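Local coordinates for protein heme oxygenase 1 (Synechocystis sp., PDB 1WE1) that binds heme b and probably opens its ring with molecular oxygen, yielding biliverdin IXalpha, carbon monoxide and ferrous iron, at residues K97-G102 and F203-G208; H17-N22 and M198-F203; V23-C28 and G208-A213. All coordinates share one frame; numbering follows the deposited sequence.

Contact 1 (K97-G102 and F203-G208); sequences KISAAG and FNELEG. With HEM (protoporphyrin IX containing Fe), chain H.
Glu205 reaches across with its carboxylate to the start of helix 100-115, where Ser99 and Ala101 receive one oxygen each. Of the residues in this contact it has by far the most surface buried. Its chain is extended beyond CG (chi2 180°), which lets the carboxylate span the gap to the facing backbone. Ala101 N donates to Glu205 OE1 at 2.8 Å, with an N-H...O angle of 155°. The amide meets that oxygen on its syn side, somewhat out of the carboxylate plane. The methyl group of Ala101 lies against the same oxygen, with Ala101 CB 3.1 Å from Glu205 OE1.

The second oxygen, OE2, accepts from Ser99 OG. This bond is modelled very short, so its exact length is doubtful. Ser99 is the N-cap of helix 100-115: its OG also accepts from Gly102 N at 3.2 Å, nearly straight at 161°. The hydroxyl thus links the capped turn to the carboxylate, which sits by the amino end of a helix, where the helix dipole would probably favour its negative charge. In this all-helical heme oxygenase fold the pair joins helix 182-205 to helix 100-115, while Ser99 N is hydrogen-bonded to Asn45 of helix 36-59. Two residues before Glu205, Phe203 touches the cofactor instead, its CE2 lying 3.7 Å from the heme vinyl carbon CBB.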
loop_
_atom_site.group_PDB
_atom_site.type_symbol
_atom_site.label_atom_id
_atom_site.label_comp_id
_atom_site.label_asym_id
_atom_site.label_seq_id
_atom_site.Cartn_x
_atom_site.Cartn_y
_atom_site.Cartn_z
ATOM N N LYS A 97 11.726 1.521 -11.835
ATOM C CA LYS A 97 12.608 0.533 -11.229
ATOM C C LYS A 97 12.126 0.185 -9.814
ATOM O O LYS A 97 11.297 0.885 -9.220
ATOM C CB LYS A 97 14.052 1.049 -11.177
ATOM C CG LYS A 97 14.338 1.950 -9.996
ATOM C CD LYS A 97 13.607 3.275 -10.109
ATOM C CE LYS A 97 13.400 3.930 -8.737
ATOM N NZ LYS A 97 14.665 4.178 -7.981
ATOM N N ILE A 98 12.651 -0.903 -9.274
ATOM C CA ILE A 98 12.265 -1.333 -7.944
ATOM C C ILE A 98 13.482 -1.234 -7.029
ATOM O O ILE A 98 14.586 -1.567 -7.438
ATOM C CB ILE A 98 11.710 -2.799 -8.001
ATOM C CG1 ILE A 98 11.136 -3.208 -6.646
ATOM C CG2 ILE A 98 12.811 -3.768 -8.442
ATOM C CD1 ILE A 98 10.500 -4.586 -6.683
ATOM N N SER A 99 13.289 -0.751 -5.804
ATOM C CA SER A 99 14.397 -0.640 -4.855
ATOM C C SER A 99 14.602 -1.963 -4.095
ATOM O O SER A 99 13.783 -2.885 -4.193
ATOM C CB SER A 99 14.116 0.464 -3.847
ATOM O OG SER A 99 13.155 0.018 -2.914
ATOM N N ALA A 100 15.686 -2.053 -3.324
ATOM C CA ALA A 100 15.960 -3.269 -2.559
ATOM C C ALA A 100 14.831 -3.571 -1.574
ATOM O O ALA A 100 14.394 -4.707 -1.478
ATOM C CB ALA A 100 17.293 -3.156 -1.814
ATOM N N ALA A 101 14.357 -2.565 -0.847
ATOM C CA ALA A 101 13.274 -2.788 0.109
ATOM C C ALA A 101 12.033 -3.239 -0.641
ATOM O O ALA A 101 11.308 -4.138 -0.197
ATOM C CB ALA A 101 12.972 -1.525 0.873
ATOM N N GLY A 102 11.796 -2.614 -1.788
ATOM C CA GLY A 102 10.643 -2.977 -2.582
ATOM C C GLY A 102 10.747 -4.413 -3.048
ATOM O O GLY A 102 9.751 -5.123 -3.108
ATOM N N PHE A 203 9.843 3.735 2.721
ATOM C CA PHE A 203 9.791 5.162 3.033
ATOM C C PHE A 203 11.154 5.676 3.474
ATOM O O PHE A 203 11.607 6.735 3.029
ATOM C CB PHE A 203 8.797 5.457 4.156
ATOM C CG PHE A 203 7.378 5.081 3.848
ATOM C CD1 PHE A 203 6.910 5.038 2.539
ATOM C CD2 PHE A 203 6.483 4.825 4.891
ATOM C CE1 PHE A 203 5.565 4.747 2.268
ATOM C CE2 PHE A 203 5.133 4.532 4.641
ATOM C CZ PHE A 203 4.669 4.492 3.328
ATOM N N ASN A 204 11.797 4.936 4.371
ATOM C CA ASN A 204 13.114 5.325 4.864
ATOM C C ASN A 204 14.149 5.408 3.728
ATOM O O ASN A 204 15.062 6.235 3.778
ATOM C CB ASN A 204 13.585 4.350 5.946
ATOM C CG ASN A 204 12.880 4.569 7.267
ATOM O OD1 ASN A 204 12.737 5.708 7.724
ATOM N ND2 ASN A 204 12.441 3.480 7.898
ATOM N N GLU A 205 13.995 4.557 2.713
ATOM C CA GLU A 205 14.896 4.555 1.560
ATOM C C GLU A 205 14.829 5.892 0.826
ATOM O O GLU A 205 15.752 6.268 0.102
ATOM C CB GLU A 205 14.507 3.464 0.563
ATOM C CG GLU A 205 15.142 2.123 0.774
ATOM C CD GLU A 205 14.694 1.123 -0.277
ATOM O OE1 GLU A 205 15.302 0.036 -0.375
ATOM O OE2 GLU A 205 13.718 1.424 -1.004
ATOM N N LEU A 206 13.729 6.606 1.005
ATOM C CA LEU A 206 13.575 7.863 0.316
ATOM C C LEU A 206 13.973 9.069 1.126
ATOM O O LEU A 206 13.958 10.174 0.607
ATOM C CB LEU A 206 12.136 8.012 -0.166
ATOM C CG LEU A 206 11.770 7.392 -1.517
ATOM C CD1 LEU A 206 12.784 6.329 -1.938
ATOM C CD2 LEU A 206 10.376 6.818 -1.422
ATOM N N GLU A 207 14.358 8.870 2.381
ATOM C CA GLU A 207 14.733 10.009 3.214
ATOM C C GLU A 207 15.812 10.858 2.566
ATOM O O GLU A 207 15.656 12.075 2.456
ATOM C CB GLU A 207 15.199 9.560 4.597
ATOM C CG GLU A 207 15.383 10.713 5.569
ATOM C CD GLU A 207 15.506 10.258 7.016
ATOM O OE1 GLU A 207 14.542 9.645 7.538
ATOM O OE2 GLU A 207 16.565 10.512 7.639
ATOM N N GLY A 208 16.899 10.220 2.136
ATOM C CA GLY A 208 17.984 10.943 1.493
ATOM C C GLY A 208 17.573 11.713 0.242
ATOM O O GLY A 208 18.027 12.841 0.029
HETATM C CHA HEM H . -6.340 2.927 8.738
HETATM C CHB HEM H . -2.605 0.761 6.558
HETATM C CHC HEM H . -0.166 4.938 6.957
HETATM C CHD HEM H . -4.336 7.217 7.620
HETATM C C1A HEM H . -5.510 1.901 8.238
HETATM C C2A HEM H . -5.806 0.477 8.221
HETATM C C3A HEM H . -4.728 -0.141 7.649
HETATM C C4A HEM H . -3.803 0.932 7.254
HETATM C CMA HEM H . -4.494 -1.604 7.422
HETATM C CAA HEM H . -7.098 -0.172 8.692
HETATM C CBA HEM H . -7.259 -0.301 10.227
HETATM C CGA HEM H . -8.461 -0.928 10.641
HETATM O O1A HEM H . -8.358 -2.168 10.994
HETATM O O2A HEM H . -9.566 -0.350 10.667
HETATM C C1B HEM H . -1.572 1.712 6.503
HETATM C C2B HEM H . -0.203 1.430 6.076
HETATM C C3B HEM H . 0.470 2.616 6.131
HETATM C C4B HEM H . -0.474 3.596 6.668
HETATM C CMB HEM H . 0.294 0.074 5.643
HETATM C CAB HEM H . 1.883 2.938 5.686
HETATM C CBB HEM H . 2.989 2.207 6.494
HETATM C C1C HEM H . -1.088 5.946 7.086
HETATM C C2C HEM H . -0.808 7.372 7.002
HETATM C C3C HEM H . -1.935 7.981 7.423
HETATM C C4C HEM H . -2.977 6.979 7.460
HETATM C CMC HEM H . 0.502 7.972 6.529
HETATM C CAC HEM H . -2.102 9.450 7.817
HETATM C CBC HEM H . -2.514 10.312 6.591
HETATM C C1D HEM H . -5.296 6.239 7.976
HETATM C C2D HEM H . -6.671 6.543 8.366
HETATM C C3D HEM H . -7.245 5.342 8.634
HETATM C C4D HEM H . -6.197 4.306 8.464
HETATM C CMD HEM H . -7.216 7.933 8.432
HETATM C CAD HEM H . -8.662 5.011 9.041
HETATM C CBD HEM H . -8.821 4.866 10.620
HETATM C CGD HEM H . -10.056 4.288 10.999
HETATM O O1D HEM H . -10.527 3.278 10.354
HETATM O O2D HEM H . -10.707 4.753 11.979
HETATM N NA HEM H . -4.285 2.155 7.667
HETATM N NB HEM H . -1.727 3.034 6.851
HETATM N NC HEM H . -2.455 5.719 7.328
HETATM N ND HEM H . -5.055 4.867 8.007
HETATM FE FE HEM H . -3.390 3.940 7.481
HETATM O O HOH W 1 -3.975 3.964 5.778
#

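Contact 2 (H17-N22 and M198-F203); sequences HSMAEN and MNMKMF. With HEM (protoporphyrin IX containing Fe), chain H.
Met200 leaves its helix with CG anti to the carbonyl carbon (chi1 -67°), runs on nearly extended at chi2 (-160°), and so lands its sulfur against Met19 and Ala20. Met200 SD lies 3.6 Å from Ala20 N and 3.9 Å from Met19 CB, packing alongside the backbone of helix 14-21. A bend at the last torsion (chi3 -96°) leaves Met200 CE 4.2 Å from Met19 CB. Cut back to an alanine, Met200 would probably leave a gap beside Met19 and Ala20 and cost the two helices their main apolar contact here.

Helix 14-21 is the proximal helix of the heme oxygenase fold. His17 NE2 binds the heme iron at 2.0 Å, and a water fills the site on the opposite side of the porphyrin at 1.8 Å from the iron FE. The imidazole is held from behind: His17 ND1 donates to Glu21 OE2 at 2.7 Å, with the acceptor in the ring plane, which probably limits rotation of the ring. The heme vinyl carbon CBB lies in the crevice between the segments, 3.4 Å from Ala20 CB and 3.7 Å from Asn199 CB. Asn199 is itself fixed through ND2, which donates to Ala195 O and Tyr105 OH. Helix 182-205 thus has helix 14-21 against Met200, helix 100-115 against Met198 and Met202, and helix 36-59 against Met202 and Phe203.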
loop_
_atom_site.group_PDB
_atom_site.type_symbol
_atom_site.label_atom_id
_atom_site.label_comp_id
_atom_site.label_asym_id
_atom_site.label_seq_id
_atom_site.Cartn_x
_atom_site.Cartn_y
_atom_site.Cartn_z
ATOM N N HIS A 17 1.036 1.109 12.901
ATOM C CA HIS A 17 0.483 2.200 12.109
ATOM C C HIS A 17 0.961 3.528 12.678
ATOM O O HIS A 17 1.214 4.483 11.942
ATOM C CB HIS A 17 -1.041 2.147 12.124
ATOM C CG HIS A 17 -1.687 3.038 11.111
ATOM N ND1 HIS A 17 -1.758 4.407 11.258
ATOM C CD2 HIS A 17 -2.332 2.749 9.955
ATOM C CE1 HIS A 17 -2.429 4.919 10.242
ATOM N NE2 HIS A 17 -2.790 3.935 9.437
ATOM N N SER A 18 1.085 3.576 13.996
ATOM C CA SER A 18 1.554 4.770 14.683
ATOM C C SER A 18 3.016 5.076 14.300
ATOM O O SER A 18 3.372 6.234 14.073
ATOM C CB SER A 18 1.422 4.572 16.195
ATOM O OG SER A 18 2.249 5.485 16.894
ATOM N N MET A 19 3.855 4.043 14.225
ATOM C CA MET A 19 5.254 4.228 13.847
ATOM C C MET A 19 5.325 4.668 12.388
ATOM O O MET A 19 6.186 5.452 11.999
ATOM C CB MET A 19 6.032 2.929 14.015
ATOM C CG MET A 19 6.268 2.513 15.451
ATOM S SD MET A 19 6.677 0.742 15.529
ATOM C CE MET A 19 8.339 0.708 14.784
ATOM N N ALA A 20 4.407 4.154 11.584
ATOM C CA ALA A 20 4.352 4.499 10.172
ATOM C C ALA A 20 4.177 6.013 10.000
ATOM O O ALA A 20 4.888 6.654 9.226
ATOM C CB ALA A 20 3.200 3.757 9.514
ATOM N N GLU A 21 3.233 6.578 10.744
ATOM C CA GLU A 21 2.951 8.003 10.671
ATOM C C GLU A 21 4.130 8.857 11.123
ATOM O O GLU A 21 4.242 10.016 10.735
ATOM C CB GLU A 21 1.743 8.345 11.545
ATOM C CG GLU A 21 0.427 7.704 11.144
ATOM C CD GLU A 21 -0.573 7.733 12.292
ATOM O OE1 GLU A 21 -0.784 8.822 12.873
ATOM O OE2 GLU A 21 -1.144 6.667 12.622
ATOM N N ASN A 22 5.009 8.287 11.940
ATOM C CA ASN A 22 6.147 9.029 12.468
ATOM C C ASN A 22 7.467 8.930 11.706
ATOM O O ASN A 22 8.465 9.520 12.113
ATOM C CB ASN A 22 6.374 8.644 13.921
ATOM C CG ASN A 22 5.282 9.162 14.829
ATOM O OD1 ASN A 22 4.846 10.310 14.694
ATOM N ND2 ASN A 22 4.841 8.328 15.768
ATOM N N MET A 198 7.751 -3.468 6.245
ATOM C CA MET A 198 8.247 -3.448 4.878
ATOM C C MET A 198 7.869 -2.168 4.121
ATOM O O MET A 198 8.593 -1.722 3.230
ATOM C CB MET A 198 7.752 -4.681 4.135
ATOM C CG MET A 198 8.367 -5.939 4.686
ATOM S SD MET A 198 7.980 -7.411 3.748
ATOM C CE MET A 198 6.442 -7.944 4.566
ATOM N N ASN A 199 6.733 -1.583 4.480
ATOM C CA ASN A 199 6.300 -0.346 3.859
ATOM C C ASN A 199 7.194 0.742 4.423
ATOM O O ASN A 199 7.706 1.593 3.699
ATOM C CB ASN A 199 4.839 -0.061 4.210
ATOM C CG ASN A 199 3.886 -0.837 3.350
ATOM O OD1 ASN A 199 3.610 -0.450 2.226
ATOM N ND2 ASN A 199 3.399 -1.955 3.858
ATOM N N MET A 200 7.390 0.686 5.731
ATOM C CA MET A 200 8.208 1.660 6.411
ATOM C C MET A 200 9.638 1.671 5.889
ATOM O O MET A 200 10.270 2.726 5.837
ATOM C CB MET A 200 8.185 1.394 7.912
ATOM C CG MET A 200 6.827 1.625 8.543
ATOM S SD MET A 200 6.918 1.868 10.326
ATOM C CE MET A 200 6.577 0.189 10.927
ATOM N N LYS A 201 10.153 0.516 5.480
ATOM C CA LYS A 201 11.514 0.479 4.975
ATOM C C LYS A 201 11.607 1.168 3.608
ATOM O O LYS A 201 12.623 1.789 3.284
ATOM C CB LYS A 201 12.033 -0.962 4.910
ATOM C CG LYS A 201 13.550 -1.005 4.788
ATOM C CD LYS A 201 14.147 -2.368 5.087
ATOM C CE LYS A 201 15.672 -2.309 4.964
ATOM N NZ LYS A 201 16.351 -3.503 5.557
ATOM N N MET A 202 10.550 1.067 2.804
ATOM C CA MET A 202 10.545 1.732 1.508
ATOM C C MET A 202 10.585 3.256 1.722
ATOM O O MET A 202 11.286 3.976 1.002
ATOM C CB MET A 202 9.303 1.343 0.707
ATOM C CG MET A 202 9.332 -0.083 0.194
ATOM S SD MET A 202 7.982 -0.525 -0.945
ATOM C CE MET A 202 6.548 -0.345 0.130
ATOM N N PHE A 203 9.843 3.735 2.721
ATOM C CA PHE A 203 9.791 5.162 3.033
ATOM C C PHE A 203 11.154 5.676 3.474
ATOM O O PHE A 203 11.607 6.735 3.029
ATOM C CB PHE A 203 8.797 5.457 4.156
ATOM C CG PHE A 203 7.378 5.081 3.848
ATOM C CD1 PHE A 203 6.910 5.038 2.539
ATOM C CD2 PHE A 203 6.483 4.825 4.891
ATOM C CE1 PHE A 203 5.565 4.747 2.268
ATOM C CE2 PHE A 203 5.133 4.532 4.641
ATOM C CZ PHE A 203 4.669 4.492 3.328
HETATM C CHA HEM H . -6.340 2.927 8.738
HETATM C CHB HEM H . -2.605 0.761 6.558
HETATM C CHC HEM H . -0.166 4.938 6.957
HETATM C CHD HEM H . -4.336 7.217 7.620
HETATM C C1A HEM H . -5.510 1.901 8.238
HETATM C C2A HEM H . -5.806 0.477 8.221
HETATM C C3A HEM H . -4.728 -0.141 7.649
HETATM C C4A HEM H . -3.803 0.932 7.254
HETATM C CMA HEM H . -4.494 -1.604 7.422
HETATM C CAA HEM H . -7.098 -0.172 8.692
HETATM C CBA HEM H . -7.259 -0.301 10.227
HETATM C CGA HEM H . -8.461 -0.928 10.641
HETATM O O1A HEM H . -8.358 -2.168 10.994
HETATM O O2A HEM H . -9.566 -0.350 10.667
HETATM C C1B HEM H . -1.572 1.712 6.503
HETATM C C2B HEM H . -0.203 1.430 6.076
HETATM C C3B HEM H . 0.470 2.616 6.131
HETATM C C4B HEM H . -0.474 3.596 6.668
HETATM C CMB HEM H . 0.294 0.074 5.643
HETATM C CAB HEM H . 1.883 2.938 5.686
HETATM C CBB HEM H . 2.989 2.207 6.494
HETATM C C1C HEM H . -1.088 5.946 7.086
HETATM C C2C HEM H . -0.808 7.372 7.002
HETATM C C3C HEM H . -1.935 7.981 7.423
HETATM C C4C HEM H . -2.977 6.979 7.460
HETATM C CMC HEM H . 0.502 7.972 6.529
HETATM C CAC HEM H . -2.102 9.450 7.817
HETATM C CBC HEM H . -2.514 10.312 6.591
HETATM C C1D HEM H . -5.296 6.239 7.976
HETATM C C2D HEM H . -6.671 6.543 8.366
HETATM C C3D HEM H . -7.245 5.342 8.634
HETATM C C4D HEM H . -6.197 4.306 8.464
HETATM C CMD HEM H . -7.216 7.933 8.432
HETATM C CAD HEM H . -8.662 5.011 9.041
HETATM C CBD HEM H . -8.821 4.866 10.620
HETATM C CGD HEM H . -10.056 4.288 10.999
HETATM O O1D HEM H . -10.527 3.278 10.354
HETATM O O2D HEM H . -10.707 4.753 11.979
HETATM N NA HEM H . -4.285 2.155 7.667
HETATM N NB HEM H . -1.727 3.034 6.851
HETATM N NC HEM H . -2.455 5.719 7.328
HETATM N ND HEM H . -5.055 4.867 8.007
HETATM FE FE HEM H . -3.390 3.940 7.481
HETATM O O HOH W 1 -3.975 3.964 5.778
#

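Contact 3 (V23-C28 and G208-A213); sequences VGFVKC and GNLIKA
Behind the face that Phe25 and Cys28 turn to Leu210, the shortest polar bond is a helical one, Lys27 N to Val23 O at 2.8 Å. Val23 is the N-cap residue of helix 24-30, and the next bond along, Cys28 N to Gly24 O at 3.1 Å, continues the first turn. This turn sets Phe25 and Cys28, three residues apart, on the side that meets helix 207-222.

Leu210 bridges the gap. Its first torsion (chi1 -174°) sets CG opposite the backbone N, the side chain reaches out toward helix 24-30, and the branch ending in CD2 does all the close touching. Leu210 CD2 lies 3.8 Å from Phe25 CD1, and it comes equally close, 3.8 Å, to Cys28 CB. The methyl group therefore rests between the aromatic ring and the start of the cysteine side chain, with the sulfur Cys28 SG a little further off at 4.2 Å from the same carbon. The Phe25 and Leu210 side chains cross at about a right angle, and the methyl approaches the ring obliquely.

Other residues close in around the pair. Leu206 packs on the Phe25 ring, while Ser38 of helix 36-59 touches both Phe25 and Leu210, and Glu35 also lies against Leu210. A bound isopropyl alcohol, probably from the crystallisation liquor, lies about 4 Å from the Phe25 side chain. The next residue, Val26, points away from Leu210 and touches the heme, so helix 24-30 packs on the C-terminal helix with one side and on the cofactor with another.

No hydrogen bond or salt bridge joins the two segments: what holds them is the fit of a leucine methyl against carbon, a nondirectional apolar contact that probably fixes spacing more than exact orientation.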
loop_
_atom_site.group_PDB
_atom_site.type_symbol
_atom_site.label_atom_id
_atom_site.label_comp_id
_atom_site.label_asym_id
_atom_site.label_seq_id
_atom_site.Cartn_x
_atom_site.Cartn_y
_atom_site.Cartn_z
ATOM N N VAL A 23 7.481 8.175 10.616
ATOM C CA VAL A 23 8.681 8.058 9.811
ATOM C C VAL A 23 8.973 9.456 9.253
ATOM O O VAL A 23 8.045 10.178 8.887
ATOM C CB VAL A 23 8.448 7.086 8.650
ATOM C CG1 VAL A 23 9.626 7.119 7.686
ATOM C CG2 VAL A 23 8.223 5.687 9.197
ATOM N N GLY A 24 10.251 9.831 9.204
ATOM C CA GLY A 24 10.634 11.137 8.689
ATOM C C GLY A 24 9.964 11.489 7.369
ATOM O O GLY A 24 9.290 12.510 7.249
ATOM N N PHE A 25 10.145 10.633 6.372
ATOM C CA PHE A 25 9.544 10.849 5.064
ATOM C C PHE A 25 8.044 11.153 5.195
ATOM O O PHE A 25 7.547 12.127 4.608
ATOM C CB PHE A 25 9.740 9.604 4.198
ATOM C CG PHE A 25 9.180 9.734 2.814
ATOM C CD1 PHE A 25 9.963 10.242 1.772
ATOM C CD2 PHE A 25 7.860 9.377 2.551
ATOM C CE1 PHE A 25 9.432 10.397 0.479
ATOM C CE2 PHE A 25 7.318 9.530 1.265
ATOM C CZ PHE A 25 8.110 10.042 0.230
ATOM N N VAL A 26 7.336 10.315 5.964
ATOM C CA VAL A 26 5.893 10.466 6.171
ATOM C C VAL A 26 5.538 11.755 6.887
ATOM O O VAL A 26 4.603 12.451 6.487
ATOM C CB VAL A 26 5.304 9.265 6.950
ATOM C CG1 VAL A 26 3.888 9.591 7.460
ATOM C CG2 VAL A 26 5.256 8.052 6.028
ATOM N N LYS A 27 6.279 12.083 7.939
ATOM C CA LYS A 27 6.018 13.322 8.660
ATOM C C LYS A 27 6.034 14.506 7.694
ATOM O O LYS A 27 5.158 15.370 7.739
ATOM C CB LYS A 27 7.073 13.551 9.735
ATOM C CG LYS A 27 6.833 12.791 11.003
ATOM C CD LYS A 27 7.831 13.205 12.067
ATOM C CE LYS A 27 7.521 12.522 13.386
ATOM N NZ LYS A 27 8.563 12.808 14.401
ATOM N N CYS A 28 7.042 14.544 6.823
ATOM C CA CYS A 28 7.154 15.624 5.858
ATOM C C CYS A 28 5.974 15.600 4.895
ATOM O O CYS A 28 5.421 16.644 4.557
ATOM C CB CYS A 28 8.476 15.516 5.083
ATOM S SG CYS A 28 9.963 15.844 6.085
ATOM N N GLY A 208 16.899 10.220 2.136
ATOM C CA GLY A 208 17.984 10.943 1.493
ATOM C C GLY A 208 17.573 11.713 0.242
ATOM O O GLY A 208 18.027 12.841 0.029
ATOM N N ASN A 209 16.719 11.121 -0.590
ATOM C CA ASN A 209 16.269 11.793 -1.809
ATOM C C ASN A 209 15.429 13.035 -1.485
ATOM O O ASN A 209 15.458 14.031 -2.212
ATOM C CB ASN A 209 15.429 10.854 -2.681
ATOM C CG ASN A 209 16.135 9.546 -2.996
ATOM O OD1 ASN A 209 16.001 9.012 -4.098
ATOM N ND2 ASN A 209 16.871 9.012 -2.021
ATOM N N LEU A 210 14.678 12.964 -0.393
ATOM C CA LEU A 210 13.821 14.062 0.027
ATOM C C LEU A 210 14.643 15.209 0.623
ATOM O O LEU A 210 14.324 16.386 0.421
ATOM C CB LEU A 210 12.799 13.553 1.051
ATOM C CG LEU A 210 11.714 14.533 1.499
ATOM C CD1 LEU A 210 10.920 14.992 0.281
ATOM C CD2 LEU A 210 10.797 13.856 2.527
ATOM N N ILE A 211 15.694 14.863 1.364
ATOM C CA ILE A 211 16.554 15.867 1.971
ATOM C C ILE A 211 17.101 16.773 0.866
ATOM O O ILE A 211 16.870 17.984 0.888
ATOM C CB ILE A 211 17.731 15.224 2.730
ATOM C CG1 ILE A 211 17.202 14.303 3.835
ATOM C CG2 ILE A 211 18.615 16.309 3.346
ATOM C CD1 ILE A 211 16.513 15.029 4.949
ATOM N N LYS A 212 17.805 16.198 -0.108
ATOM C CA LYS A 212 18.342 17.003 -1.195
ATOM C C LYS A 212 17.283 17.951 -1.730
ATOM O O LYS A 212 17.461 19.170 -1.683
ATOM C CB LYS A 212 18.848 16.128 -2.336
ATOM C CG LYS A 212 20.225 15.549 -2.102
ATOM C CD LYS A 212 20.831 15.037 -3.408
ATOM C CE LYS A 212 21.137 16.185 -4.368
ATOM N NZ LYS A 212 21.833 15.723 -5.612
ATOM N N ALA A 213 16.186 17.377 -2.229
ATOM C CA ALA A 213 15.059 18.137 -2.779
ATOM C C ALA A 213 14.641 19.305 -1.885
ATOM O O ALA A 213 14.322 20.394 -2.373
ATOM C CB ALA A 213 13.863 17.205 -3.003
#

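From the N terminus, helix 14-21 and helix 24-30 come first, and each is met by residues near the other end of the chain. Residues 97-102, at the start of helix 100-115, lie between. The chain then returns along helix 182-205 and closes contact 2 at 198-203, contact 1 at 203-208 and contact 3 at 208-213. Contact 1 is nested within the loop closed by contact 3, while contact 2 crosses both. Contacts 1 and 2 share Phe203 and both touch the heme; contacts 1 and 3 share Gly208. Helices 182-205 and 207-222 thereby carry one side of all three contacts, meeting the proximal heme helix, helix 24-30 and the start of helix 100-115.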